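Side-chain contacts in pirin family protein (Acinetobacter baumannii, PDB 6D0P), which probably acts as a metal-dependent dioxygenase on quercetin, binding one metal ion per subunit in its N-terminal cupin domain: residues Gly22-Asn27 with Tyr50-Thr55; Val97-Ala102 with Leu183-Gly188; Val126-Asn131 with Leu249-Gln254; Glu212-Val217 with Arg222-Thr227. One frame throughout, in Å; residues are numbered along the deposited sequence.

Contact 1. Residues Gly22-Asn27 with Tyr50-Thr55; sequences GFPVYN and YNFSPT
P24 lays its pyrrolidine ring against Y50, with CG over one face of the phenol ring. P24 CG stands 4.0 Å from the centroid of the Y50 ring and 28° off its normal, a CH-pi contact, and it reaches in as close as 3.6 Å to Y50 CG. The same proline offers a second corner to F52: P24 CD comes to the rim of that ring, 4.1 Å from F52 CZ and near its plane. The carbonyl of G22 also approaches F52, its O lying 3.7 Å from F52 CZ. Within 50-55 the aromatics pack on each other, since Y50 CD1 lies 3.5 Å above one face of the F52 ring, toward its rim. Y50 can lean toward the proline because its CG is anti to the backbone N (chi1 -174°). Further out, W18 meets Y50 edge-to-face, and H112 does the same to F52 while its NE2 bonds to G22 O. Strands 23-30 and 41-52 are sheet neighbours, but here they have spread, with the CA atoms of P24 and Y50 7.5 Å apart. An aromatic and proline cluster lies between the spread strands at the margin of the N-terminal cupin sheet.

Contact 2. Residues Val97-Ala102 with Leu183-Gly188; sequences VQWMTA and LNVWDG
W99 and V185 sit on strands of two different sheets, and their CA atoms, the nearest across the segments, are 11.0 Å apart. Main chains at such a distance cannot pair, so the side chains have to span the gap. The indole of W99 does this by its length: with CG anti to the backbone N (chi1 -166°), the six-membered ring is carried forward and its far rim leads. At that rim W99 CH2 touches V185 CG2 at 3.7 Å, and W99 CZ3 is 3.9 Å from the same methyl. L183 CD1 joins them, 3.9 Å from W99 CH2, so two methyls from alternate residues of one strand meet the CH2 edge side by side, near the ring plane. V185, on this W99 side, also packs on L251 of the adjacent strand. At the pyrrole end NE1 is hydrogen-bonded to E70 OE1, which fixes the rotation of the indole; V72 and A177 also touch this side chain. On the reverse side of 183-188, N184 CB rests 3.3 Å above one face of the W186 ring. An aromatic edge set against two aliphatic methyls in this way is plain hydrophobic packing, and it joins the N-terminal and C-terminal cupin sheets of the bicupin pirin fold.

Contact 3. Residues Val126-Asn131 with Leu249-Gln254; sequences VQLWVN and LVLTGQ
L128 and L251 lie at the seam between the two cupin domains of the pirin fold, where one sheet of the N-terminal domain faces one of the C-terminal domain. The segments run in the same general direction but belong to separate sheets, and the CA atoms of L128 and L251 are 10.0 Å apart. This spacing is that of stacked sheets, and it is filled by branched aliphatic chains.

The close part of the seam is the leucine pair. With CG of L128 anti to its backbone N (chi1 171°) and that of L251 anti to its carbonyl carbon, the two side chains slide past each other in opposite senses and meet by both branches: CD1 of L128 is 4.0 Å from CD1 of L251, and CD2 of L128 is 4.0 Å from CD2 of L251. V126 and L249 form the looser end, with V126 CG2 4.4 Å from L249 CD1. I74 and D187 add to the packing round L249, and F41 to that round L251.

The other face of 126-131 has a different chemistry. Q127 and W129, both partly exposed, turn away from the seam toward the metal-bearing side of the N-terminal domain. There Q127 NE2 bonds to E110, a ligand of the manganese ion, and to T73, which makes Q127 a second-shell residue of that site. W129 in turn fixes the amide from its other end: its NE1 donates to Q127 OE1 over 3.0 Å at an N-H...O angle of 163°, with the acceptor almost in the indole plane.

Contact 4. Residues Glu212-Val217 with Arg222-Thr227; sequences EGAVVV and RLEGKT
V217 and L223, on strands 214-217 and 221-224, cross obliquely, and V217 CG2 presses to 3.5 Å from L223 CD1, tighter than a usual carbon contact. V215 shares one face of the sheet with L223 but meets it only loosely. On the other face the orientation is quite different. R222 stretches its chain fully from CG to NE over A214, whose CB lies 3.8 Å from R222 NH2, while V216 CG2 touches R222 CB. E224 folds back at chi2 (-73°), which returns its carboxylate to the arginine: R222 NE and E224 OE2 form a salt bridge of 2.8 Å, tilted 19° from the guanidinium plane. The two strands form a beta hairpin of the C-terminal cupin domain, and V215 and L223 are its hydrogen-bonded pair, with V215 N to L223 O at 3.0 Å and L223 N to V215 O at 2.8 Å. At G213 and G225 the direct N-to-O approach has a poor angle, and a water bridges them. It donates to G213 O at 2.6 Å and to E224 OE1, and accepts from G225 N. The second strand then leaves through a G1 beta bulge, where K226 and T227 both face V210.

In the fold
Contacts 2 and 3 form the core, their centres about 7 Å apart, and both join the N-terminal to the C-terminal cupin sheets by apolar side chains alone. They join the same pair of sheets: strands 97-101 and 121-131 lie in one, and strands 183-190 and 245-253 are neighbours in the other. Contacts 1 and 4 lie farther out, each within one domain. Contact 1 is buried and aromatic, with a proline at its centre, and its strand 41-52 adjoins strand 121-131 of contact 3. Contact 4, a partly exposed hairpin, is the one with backbone bonds, a salt bridge and a bridging water. Contacts 1 and 4 nevertheless meet across the domains, where Y26 receives one conformer of K226 in a cation-pi interaction.

Contact 1. Residues Gly22-Asn27 with Tyr50-Thr55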
loop_
_atom_site.group_PDB
_atom_site.type_symbol
_atom_site.label_atom_id
_atom_site.label_comp_id
_atom_site.label_asym_id
_atom_site.label_seq_id
_atom_site.Cartn_x
_atom_site.Cartn_y
_atom_site.Cartn_z
ATOM N N GLY A 22 -1.935 2.588 17.654
ATOM C CA GLY A 22 -0.904 1.622 17.252
ATOM C C GLY A 22 -0.254 1.918 15.897
ATOM O O GLY A 22 0.690 1.206 15.522
ATOM N N PHE A 23 -0.730 2.912 15.134
ATOM C CA PHE A 23 -0.145 3.152 13.802
ATOM C C PHE A 23 0.276 4.619 13.647
ATOM O O PHE A 23 -0.526 5.433 13.262
ATOM C CB PHE A 23 -1.126 2.753 12.696
ATOM C CG PHE A 23 -1.585 1.320 12.781
ATOM C CD1 PHE A 23 -0.830 0.294 12.246
ATOM C CD2 PHE A 23 -2.772 0.997 13.407
ATOM C CE1 PHE A 23 -1.257 -1.026 12.337
ATOM C CE2 PHE A 23 -3.195 -0.319 13.504
ATOM C CZ PHE A 23 -2.429 -1.332 12.982
ATOM N N PRO A 24 1.541 4.932 13.941
ATOM C CA PRO A 24 2.091 6.271 13.775
ATOM C C PRO A 24 2.563 6.373 12.327
ATOM O O PRO A 24 3.617 5.836 12.008
ATOM C CB PRO A 24 3.231 6.340 14.783
ATOM C CG PRO A 24 3.732 4.929 14.886
ATOM C CD PRO A 24 2.543 4.036 14.551
ATOM N N VAL A 25 1.776 7.035 11.484
ATOM C CA VAL A 25 2.025 7.003 10.051
ATOM C C VAL A 25 2.283 8.396 9.460
ATOM O O VAL A 25 1.848 9.426 9.967
ATOM C CB VAL A 25 0.835 6.354 9.321
ATOM C CG1 VAL A 25 0.653 4.893 9.709
ATOM C CG2 VAL A 25 -0.456 7.128 9.555
ATOM N N TYR A 26 2.952 8.360 8.311
ATOM C CA TYR A 26 3.169 9.500 7.446
ATOM C C TYR A 26 2.365 9.196 6.185
ATOM O O TYR A 26 2.630 8.169 5.512
ATOM C CB TYR A 26 4.650 9.660 7.089
ATOM C CG TYR A 26 5.541 9.904 8.277
ATOM C CD1 TYR A 26 6.005 8.854 9.062
ATOM C CD2 TYR A 26 5.840 11.192 8.676
ATOM C CE1 TYR A 26 6.793 9.082 10.184
ATOM C CE2 TYR A 26 6.610 11.438 9.800
ATOM C CZ TYR A 26 7.114 10.385 10.537
ATOM O OH TYR A 26 7.874 10.661 11.634
ATOM N N ASN A 27 1.345 9.987 5.936
ATOM C CA ASN A 27 0.553 9.824 4.739
ATOM C C ASN A 27 1.410 10.306 3.575
ATOM O O ASN A 27 1.758 11.480 3.552
ATOM C CB ASN A 27 -0.746 10.627 4.769
ATOM C CG ASN A 27 -1.498 10.467 3.468
ATOM O OD1 ASN A 27 -1.549 11.389 2.662
ATOM N ND2 ASN A 27 -1.966 9.265 3.206
ATOM N N TYR A 50 9.046 2.676 14.614
ATOM C CA TYR A 50 8.616 3.306 15.857
ATOM C C TYR A 50 8.673 2.265 16.975
ATOM O O TYR A 50 8.164 1.154 16.835
ATOM C CB TYR A 50 7.198 3.870 15.694
ATOM C CG TYR A 50 6.703 4.675 16.864
ATOM C CD1 TYR A 50 6.192 4.064 17.997
ATOM C CD2 TYR A 50 6.735 6.062 16.833
ATOM C CE1 TYR A 50 5.727 4.810 19.073
ATOM C CE2 TYR A 50 6.265 6.818 17.898
ATOM C CZ TYR A 50 5.759 6.189 19.014
ATOM O OH TYR A 50 5.287 6.939 20.045
ATOM N N ASN A 51 9.274 2.636 18.091
ATOM C CA ASN A 51 9.459 1.696 19.178
ATOM C C ASN A 51 8.214 1.586 20.074
ATOM O O ASN A 51 7.761 2.572 20.650
ATOM C CB ASN A 51 10.630 2.096 20.074
ATOM C CG ASN A 51 10.871 1.039 21.129
ATOM O OD1 ASN A 51 11.036 -0.122 20.792
ATOM N ND2 ASN A 51 10.841 1.422 22.396
ATOM N N PHE A 52 7.719 0.364 20.226
ATOM C CA PHE A 52 6.658 0.091 21.173
ATOM C C PHE A 52 7.204 -0.843 22.252
ATOM O O PHE A 52 7.622 -1.947 21.944
ATOM C CB PHE A 52 5.456 -0.572 20.511
ATOM C CG PHE A 52 4.656 0.362 19.653
ATOM C CD1 PHE A 52 3.719 1.207 20.230
ATOM C CD2 PHE A 52 4.856 0.419 18.283
ATOM C CE1 PHE A 52 2.992 2.088 19.449
ATOM C CE2 PHE A 52 4.121 1.304 17.504
ATOM C CZ PHE A 52 3.187 2.127 18.093
ATOM N N SER A 53 7.221 -0.389 23.498
ATOM C CA SER A 53 7.651 -1.242 24.568
ATOM C C SER A 53 6.537 -2.269 24.843
ATOM O O SER A 53 5.377 -2.101 24.369
ATOM C CB SER A 53 7.979 -0.431 25.794
ATOM O OG SER A 53 6.828 0.262 26.241
ATOM N N PRO A 54 6.870 -3.341 25.569
ATOM C CA PRO A 54 5.923 -4.421 25.887
ATOM C C PRO A 54 4.621 -3.927 26.538
ATOM O O PRO A 54 4.637 -3.014 27.379
ATOM C CB PRO A 54 6.700 -5.301 26.878
ATOM C CG PRO A 54 8.131 -5.128 26.449
ATOM C CD PRO A 54 8.213 -3.666 26.086
ATOM N N THR A 55 3.499 -4.533 26.161
ATOM C CA THR A 55 2.212 -4.107 26.693
ATOM C C THR A 55 1.247 -5.296 26.788
ATOM O O THR A 55 1.367 -6.276 26.078
ATOM C CB THR A 55 1.572 -3.016 25.818
ATOM O OG1 THR A 55 0.333 -2.611 26.398
ATOM C CG2 THR A 55 1.293 -3.452 24.398
#

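Contact 2. Residues Val97-Ala102 with Leu183-Gly188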
loop_
_atom_site.group_PDB
_atom_site.type_symbol
_atom_site.label_atom_id
_atom_site.label_comp_id
_atom_site.label_asym_id
_atom_site.label_seq_id
_atom_site.Cartn_x
_atom_site.Cartn_y
_atom_site.Cartn_z
ATOM N N VAL A 97 2.203 -10.222 3.564
ATOM C CA VAL A 97 1.308 -9.212 3.035
ATOM C C VAL A 97 -0.149 -9.699 3.160
ATOM O O VAL A 97 -0.427 -10.913 3.025
ATOM C CB VAL A 97 1.641 -8.912 1.558
ATOM C CG1 VAL A 97 0.598 -8.008 0.925
ATOM C CG2 VAL A 97 3.039 -8.342 1.403
ATOM N N GLN A 98 -1.064 -8.776 3.469
ATOM C CA GLN A 98 -2.503 -9.040 3.385
ATOM C C GLN A 98 -3.081 -8.115 2.307
ATOM O O GLN A 98 -2.967 -6.879 2.418
ATOM C CB GLN A 98 -3.212 -8.825 4.725
ATOM C CG GLN A 98 -4.738 -8.875 4.633
ATOM C CD GLN A 98 -5.319 -10.128 4.014
ATOM O OE1 GLN A 98 -6.053 -10.053 3.024
ATOM N NE2 GLN A 98 -5.061 -11.290 4.620
ATOM N N TRP A 99 -3.580 -8.712 1.229
ATOM C CA TRP A 99 -4.240 -7.992 0.146
ATOM C C TRP A 99 -5.742 -8.219 0.325
ATOM O O TRP A 99 -6.271 -9.235 -0.121
ATOM C CB TRP A 99 -3.727 -8.483 -1.218
ATOM C CG TRP A 99 -4.097 -7.584 -2.355
ATOM C CD1 TRP A 99 -5.346 -7.401 -2.877
ATOM C CD2 TRP A 99 -3.211 -6.765 -3.141
ATOM N NE1 TRP A 99 -5.299 -6.502 -3.915
ATOM C CE2 TRP A 99 -4.005 -6.109 -4.107
ATOM C CE3 TRP A 99 -1.834 -6.520 -3.123
ATOM C CZ2 TRP A 99 -3.474 -5.212 -5.029
ATOM C CZ3 TRP A 99 -1.310 -5.637 -4.039
ATOM C CH2 TRP A 99 -2.120 -4.985 -4.969
HETATM N N MSE A 100 -6.395 -7.329 1.052
HETATM C CA MSE A 100 -7.801 -7.502 1.388
HETATM C C MSE A 100 -8.700 -6.700 0.504
HETATM O O MSE A 100 -8.544 -5.464 0.368
HETATM C CB MSE A 100 -8.063 -7.055 2.830
HETATM C CG MSE A 100 -9.537 -7.290 3.202
HETATM SE SE MSE A 100 -9.944 -6.525 4.996
HETATM C CE MSE A 100 -10.013 -4.662 4.451
ATOM N N THR A 101 -9.649 -7.380 -0.120
ATOM C CA THR A 101 -10.645 -6.696 -0.924
ATOM C C THR A 101 -11.857 -6.403 -0.032
ATOM O O THR A 101 -12.515 -7.344 0.416
ATOM C CB THR A 101 -11.102 -7.542 -2.111
ATOM O OG1 THR A 101 -9.965 -8.006 -2.839
ATOM C CG2 THR A 101 -12.049 -6.779 -3.004
ATOM N N ALA A 102 -12.122 -5.145 0.268
ATOM C CA ALA A 102 -13.277 -4.798 1.062
ATOM C C ALA A 102 -14.546 -5.036 0.234
ATOM O O ALA A 102 -15.560 -5.536 0.758
ATOM C CB ALA A 102 -13.194 -3.367 1.526
ATOM N N LEU A 183 -2.071 -3.971 -12.776
ATOM C CA LEU A 183 -1.302 -3.129 -11.895
ATOM C C LEU A 183 -0.127 -3.914 -11.304
ATOM O O LEU A 183 -0.109 -5.165 -11.283
ATOM C CB LEU A 183 -2.203 -2.520 -10.812
ATOM C CG LEU A 183 -2.782 -3.457 -9.762
ATOM C CD1 LEU A 183 -1.838 -3.612 -8.589
ATOM C CD2 LEU A 183 -4.105 -2.935 -9.251
ATOM N N ASN A 184 0.872 -3.142 -10.903
ATOM C CA ASN A 184 2.089 -3.639 -10.281
ATOM C C ASN A 184 2.270 -3.002 -8.907
ATOM O O ASN A 184 2.096 -1.775 -8.723
ATOM C CB ASN A 184 3.345 -3.290 -11.081
ATOM C CG ASN A 184 3.459 -4.061 -12.370
ATOM O OD1 ASN A 184 3.518 -5.289 -12.348
ATOM N ND2 ASN A 184 3.535 -3.349 -13.494
ATOM N N VAL A 185 2.664 -3.843 -7.964
ATOM C CA VAL A 185 3.098 -3.378 -6.665
ATOM C C VAL A 185 4.394 -4.125 -6.401
ATOM O O VAL A 185 4.388 -5.366 -6.249
ATOM C CB VAL A 185 2.084 -3.590 -5.525
ATOM C CG1 VAL A 185 2.695 -3.222 -4.175
ATOM C CG2 VAL A 185 0.803 -2.796 -5.742
ATOM N N TRP A 186 5.487 -3.375 -6.446
ATOM C CA TRP A 186 6.803 -3.934 -6.225
ATOM C C TRP A 186 7.442 -3.239 -5.024
ATOM O O TRP A 186 7.324 -2.017 -4.889
ATOM C CB TRP A 186 7.707 -3.750 -7.453
ATOM C CG TRP A 186 7.144 -4.208 -8.757
ATOM C CD1 TRP A 186 6.271 -5.233 -8.975
ATOM C CD2 TRP A 186 7.501 -3.692 -10.053
ATOM N NE1 TRP A 186 6.016 -5.350 -10.317
ATOM C CE2 TRP A 186 6.765 -4.423 -11.003
ATOM C CE3 TRP A 186 8.325 -2.645 -10.488
ATOM C CZ2 TRP A 186 6.849 -4.161 -12.370
ATOM C CZ3 TRP A 186 8.407 -2.378 -11.843
ATOM C CH2 TRP A 186 7.681 -3.134 -12.767
ATOM N N ASP A 187 8.113 -3.972 -4.146
ATOM C CA ASP A 187 8.823 -3.281 -3.058
ATOM C C ASP A 187 10.255 -3.814 -3.008
ATOM O O ASP A 187 10.586 -4.828 -3.618
ATOM C CB ASP A 187 8.072 -3.363 -1.723
ATOM C CG ASP A 187 8.250 -4.636 -0.927
ATOM O OD1 ASP A 187 8.833 -5.577 -1.468
ATOM O OD2 ASP A 187 7.804 -4.665 0.247
ATOM N N GLY A 188 11.107 -3.183 -2.253
ATOM C CA GLY A 188 12.443 -3.746 -2.160
ATOM C C GLY A 188 13.456 -2.769 -1.615
ATOM O O GLY A 188 13.104 -1.773 -0.959
#

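Contact 3. Residues Val126-Asn131 with Leu249-Gln254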
loop_
_atom_site.group_PDB
_atom_site.type_symbol
_atom_site.label_atom_id
_atom_site.label_comp_id
_atom_site.label_asym_id
_atom_site.label_seq_id
_atom_site.Cartn_x
_atom_site.Cartn_y
_atom_site.Cartn_z
ATOM N N VAL A 126 3.555 -0.580 5.866
ATOM C CA VAL A 126 2.913 0.261 4.855
ATOM C C VAL A 126 1.472 -0.236 4.678
ATOM O O VAL A 126 1.227 -1.488 4.667
ATOM C CB VAL A 126 3.654 0.226 3.501
ATOM C CG1 VAL A 126 2.753 0.657 2.347
ATOM C CG2 VAL A 126 4.907 1.084 3.545
ATOM N N GLN A 127 0.531 0.697 4.621
ATOM C CA GLN A 127 -0.835 0.375 4.200
ATOM C C GLN A 127 -1.143 1.183 2.931
ATOM O O GLN A 127 -1.003 2.422 2.895
ATOM C CB GLN A 127 -1.917 0.572 5.271
ATOM C CG GLN A 127 -3.300 0.141 4.742
ATOM C CD GLN A 127 -4.377 -0.059 5.787
ATOM O OE1 GLN A 127 -5.344 0.716 5.860
ATOM N NE2 GLN A 127 -4.212 -1.096 6.614
ATOM N N LEU A 128 -1.499 0.449 1.884
ATOM C CA LEU A 128 -1.819 0.984 0.585
ATOM C C LEU A 128 -3.281 0.677 0.249
ATOM O O LEU A 128 -3.722 -0.483 0.362
ATOM C CB LEU A 128 -0.888 0.313 -0.433
ATOM C CG LEU A 128 -1.190 0.568 -1.910
ATOM C CD1 LEU A 128 -0.809 1.979 -2.292
ATOM C CD2 LEU A 128 -0.432 -0.405 -2.798
ATOM N N TRP A 129 -4.039 1.680 -0.144
ATOM C CA TRP A 129 -5.385 1.465 -0.619
ATOM C C TRP A 129 -5.348 1.453 -2.153
ATOM O O TRP A 129 -4.762 2.359 -2.746
ATOM C CB TRP A 129 -6.311 2.560 -0.136
ATOM C CG TRP A 129 -6.575 2.597 1.334
ATOM C CD1 TRP A 129 -5.937 1.919 2.338
ATOM C CD2 TRP A 129 -7.520 3.467 1.973
ATOM N NE1 TRP A 129 -6.481 2.257 3.546
ATOM C CE2 TRP A 129 -7.452 3.205 3.357
ATOM C CE3 TRP A 129 -8.472 4.378 1.499
ATOM C CZ2 TRP A 129 -8.269 3.868 4.269
ATOM C CZ3 TRP A 129 -9.291 5.023 2.401
ATOM C CH2 TRP A 129 -9.174 4.785 3.769
ATOM N N VAL A 130 -5.979 0.464 -2.746
ATOM C CA VAL A 130 -6.075 0.293 -4.186
ATOM C C VAL A 130 -7.550 0.332 -4.583
ATOM O O VAL A 130 -8.393 -0.414 -4.029
ATOM C CB VAL A 130 -5.434 -1.023 -4.643
ATOM C CG1 VAL A 130 -5.480 -1.181 -6.155
ATOM C CG2 VAL A 130 -4.002 -1.149 -4.137
ATOM N N ASN A 131 -7.848 1.124 -5.596
ATOM C CA ASN A 131 -9.211 1.277 -6.042
ATOM C C ASN A 131 -9.624 0.084 -6.907
ATOM O O ASN A 131 -8.803 -0.612 -7.470
ATOM C CB ASN A 131 -9.406 2.589 -6.810
ATOM C CG ASN A 131 -10.818 3.143 -6.718
ATOM O OD1 ASN A 131 -11.707 2.523 -6.116
ATOM N ND2 ASN A 131 -11.025 4.344 -7.269
ATOM N N LEU A 249 9.084 1.448 -2.944
ATOM C CA LEU A 249 7.990 0.776 -3.615
ATOM C C LEU A 249 7.849 1.393 -4.996
ATOM O O LEU A 249 8.132 2.605 -5.201
ATOM C CB LEU A 249 6.650 0.899 -2.892
ATOM C CG LEU A 249 6.571 0.146 -1.581
ATOM C CD1 LEU A 249 6.708 1.113 -0.442
ATOM C CD2 LEU A 249 5.269 -0.621 -1.479
ATOM N N VAL A 250 7.507 0.560 -5.938
ATOM C CA VAL A 250 7.111 1.048 -7.254
ATOM C C VAL A 250 5.660 0.591 -7.461
ATOM O O VAL A 250 5.361 -0.599 -7.355
ATOM C CB VAL A 250 8.043 0.550 -8.361
ATOM C CG1 VAL A 250 7.518 0.884 -9.747
ATOM C CG2 VAL A 250 9.449 1.083 -8.174
ATOM N N LEU A 251 4.781 1.537 -7.746
ATOM C CA LEU A 251 3.374 1.265 -7.930
ATOM C C LEU A 251 2.990 1.705 -9.335
ATOM O O LEU A 251 3.205 2.870 -9.680
ATOM C CB LEU A 251 2.581 2.071 -6.909
ATOM C CG LEU A 251 3.036 1.951 -5.463
ATOM C CD1 LEU A 251 2.267 2.940 -4.605
ATOM C CD2 LEU A 251 2.862 0.531 -4.940
ATOM N N THR A 252 2.468 0.800 -10.141
ATOM C CA THR A 252 2.027 1.188 -11.487
ATOM C C THR A 252 0.662 0.569 -11.739
ATOM O O THR A 252 0.300 -0.464 -11.132
ATOM C CB THR A 252 2.978 0.747 -12.611
ATOM O OG1 THR A 252 2.702 -0.588 -13.038
ATOM C CG2 THR A 252 4.430 0.837 -12.200
ATOM N N GLY A 253 -0.065 1.168 -12.670
ATOM C CA GLY A 253 -1.304 0.590 -13.029
ATOM C C GLY A 253 -2.030 1.329 -14.130
ATOM O O GLY A 253 -1.819 2.539 -14.381
ATOM N N GLN A 254 -2.889 0.574 -14.807
ATOM C CA GLN A 254 -3.759 1.131 -15.811
ATOM C C GLN A 254 -4.737 2.064 -15.090
ATOM O O GLN A 254 -5.404 1.639 -14.146
ATOM C CB GLN A 254 -4.517 0.025 -16.546
ATOM C CG GLN A 254 -5.478 0.555 -17.604
ATOM C CD GLN A 254 -4.742 1.254 -18.718
ATOM O OE1 GLN A 254 -3.698 0.801 -19.166
ATOM N NE2 GLN A 254 -5.281 2.375 -19.178
#

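Contact 4. Residues Glu212-Val217 with Arg222-Thr227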
loop_
_atom_site.group_PDB
_atom_site.type_symbol
_atom_site.label_atom_id
_atom_site.label_comp_id
_atom_site.label_asym_id
_atom_site.label_seq_id
_atom_site.Cartn_x
_atom_site.Cartn_y
_atom_site.Cartn_z
ATOM N N GLU A 212 12.703 5.217 2.772
ATOM C CA GLU A 212 13.896 5.582 3.506
ATOM C C GLU A 212 15.076 5.516 2.538
ATOM O O GLU A 212 15.111 4.638 1.697
ATOM C CB GLU A 212 14.084 4.594 4.662
ATOM C CG GLU A 212 15.188 4.935 5.631
ATOM C CD GLU A 212 15.433 3.800 6.623
ATOM O OE1 GLU A 212 14.483 3.455 7.425
ATOM O OE2 GLU A 212 16.542 3.221 6.578
ATOM N N GLY A 213 15.999 6.463 2.650
ATOM C CA GLY A 213 17.191 6.469 1.817
ATOM C C GLY A 213 17.225 7.649 0.871
ATOM O O GLY A 213 16.685 8.731 1.175
ATOM N N ALA A 214 17.849 7.426 -0.288
ATOM C CA ALA A 214 18.069 8.487 -1.275
ATOM C C ALA A 214 18.398 7.846 -2.617
ATOM O O ALA A 214 19.376 7.074 -2.713
ATOM C CB ALA A 214 19.207 9.367 -0.840
ATOM N N VAL A 215 17.592 8.155 -3.633
ATOM C CA VAL A 215 17.760 7.563 -4.947
ATOM C C VAL A 215 17.481 8.617 -6.030
ATOM O O VAL A 215 16.568 9.457 -5.886
ATOM C CB VAL A 215 16.847 6.335 -5.089
ATOM C CG1 VAL A 215 15.409 6.660 -4.713
ATOM C CG2 VAL A 215 16.921 5.720 -6.475
ATOM N N VAL A 216 18.269 8.550 -7.111
ATOM C CA VAL A 216 18.181 9.478 -8.222
ATOM C C VAL A 216 17.378 8.801 -9.331
ATOM O O VAL A 216 17.704 7.682 -9.740
ATOM C CB VAL A 216 19.576 9.898 -8.725
ATOM C CG1 VAL A 216 19.483 10.812 -9.937
ATOM C CG2 VAL A 216 20.395 10.553 -7.628
ATOM N N VAL A 217 16.334 9.488 -9.804
ATOM C CA VAL A 217 15.499 9.004 -10.892
ATOM C C VAL A 217 15.981 9.634 -12.214
ATOM O O VAL A 217 16.141 10.863 -12.313
ATOM C CB VAL A 217 14.017 9.353 -10.650
ATOM C CG1 VAL A 217 13.118 8.802 -11.743
ATOM C CG2 VAL A 217 13.541 8.914 -9.281
ATOM N N ARG A 222 16.876 13.722 -7.582
ATOM C CA ARG A 222 17.118 12.976 -6.375
ATOM C C ARG A 222 15.893 13.019 -5.461
ATOM O O ARG A 222 15.267 14.058 -5.292
ATOM C CB ARG A 222 18.345 13.547 -5.675
ATOM C CG ARG A 222 18.698 12.825 -4.388
ATOM C CD ARG A 222 20.089 13.227 -3.968
ATOM N NE ARG A 222 20.371 12.754 -2.627
ATOM C CZ ARG A 222 21.582 12.569 -2.160
ATOM N NH1 ARG A 222 22.621 12.804 -2.949
ATOM N NH2 ARG A 222 21.749 12.159 -0.918
ATOM N N LEU A 223 15.574 11.873 -4.874
ATOM C CA LEU A 223 14.443 11.717 -3.966
ATOM C C LEU A 223 14.957 11.226 -2.611
ATOM O O LEU A 223 15.778 10.315 -2.571
ATOM C CB LEU A 223 13.469 10.680 -4.510
ATOM C CG LEU A 223 12.907 10.911 -5.907
ATOM C CD1 LEU A 223 12.018 9.743 -6.277
ATOM C CD2 LEU A 223 12.133 12.226 -5.979
ATOM N N GLU A 224 14.440 11.808 -1.530
ATOM C CA GLU A 224 14.779 11.401 -0.165
ATOM C C GLU A 224 13.625 10.580 0.437
ATOM O O GLU A 224 12.602 10.345 -0.214
ATOM C CB GLU A 224 15.027 12.646 0.688
ATOM C CG GLU A 224 16.026 13.611 0.061
ATOM C CD GLU A 224 17.465 13.115 0.127
ATOM O OE1 GLU A 224 17.888 12.671 1.237
ATOM O OE2 GLU A 224 18.170 13.192 -0.917
ATOM N N GLY A 225 13.768 10.207 1.711
ATOM C CA GLY A 225 12.775 9.383 2.403
ATOM C C GLY A 225 11.441 10.087 2.606
ATOM O O GLY A 225 11.360 11.314 2.641
ATOM N N LYS A 226 10.420 9.254 2.746
ATOM C CA LYS A 226 9.050 9.699 2.970
ATOM C C LYS A 226 8.601 10.528 1.763
ATOM O O LYS A 226 7.970 11.577 1.942
ATOM C CB LYS A 226 8.925 10.529 4.253
ATOM C CG LYS A 226 9.507 9.929 5.527
ATOM C CD LYS A 226 9.288 10.831 6.736
ATOM C CE LYS A 226 10.253 10.603 7.878
ATOM N NZ LYS A 226 10.130 9.244 8.444
ATOM N N THR A 227 8.945 10.067 0.549
ATOM C CA THR A 227 8.630 10.833 -0.673
ATOM C C THR A 227 7.942 9.944 -1.716
ATOM O O THR A 227 8.256 8.732 -1.836
ATOM C CB THR A 227 9.904 11.410 -1.317
ATOM O OG1 THR A 227 10.548 12.351 -0.445
ATOM C CG2 THR A 227 9.642 12.142 -2.615
HETATM O O HOH W 1 16.482 10.590 2.962
#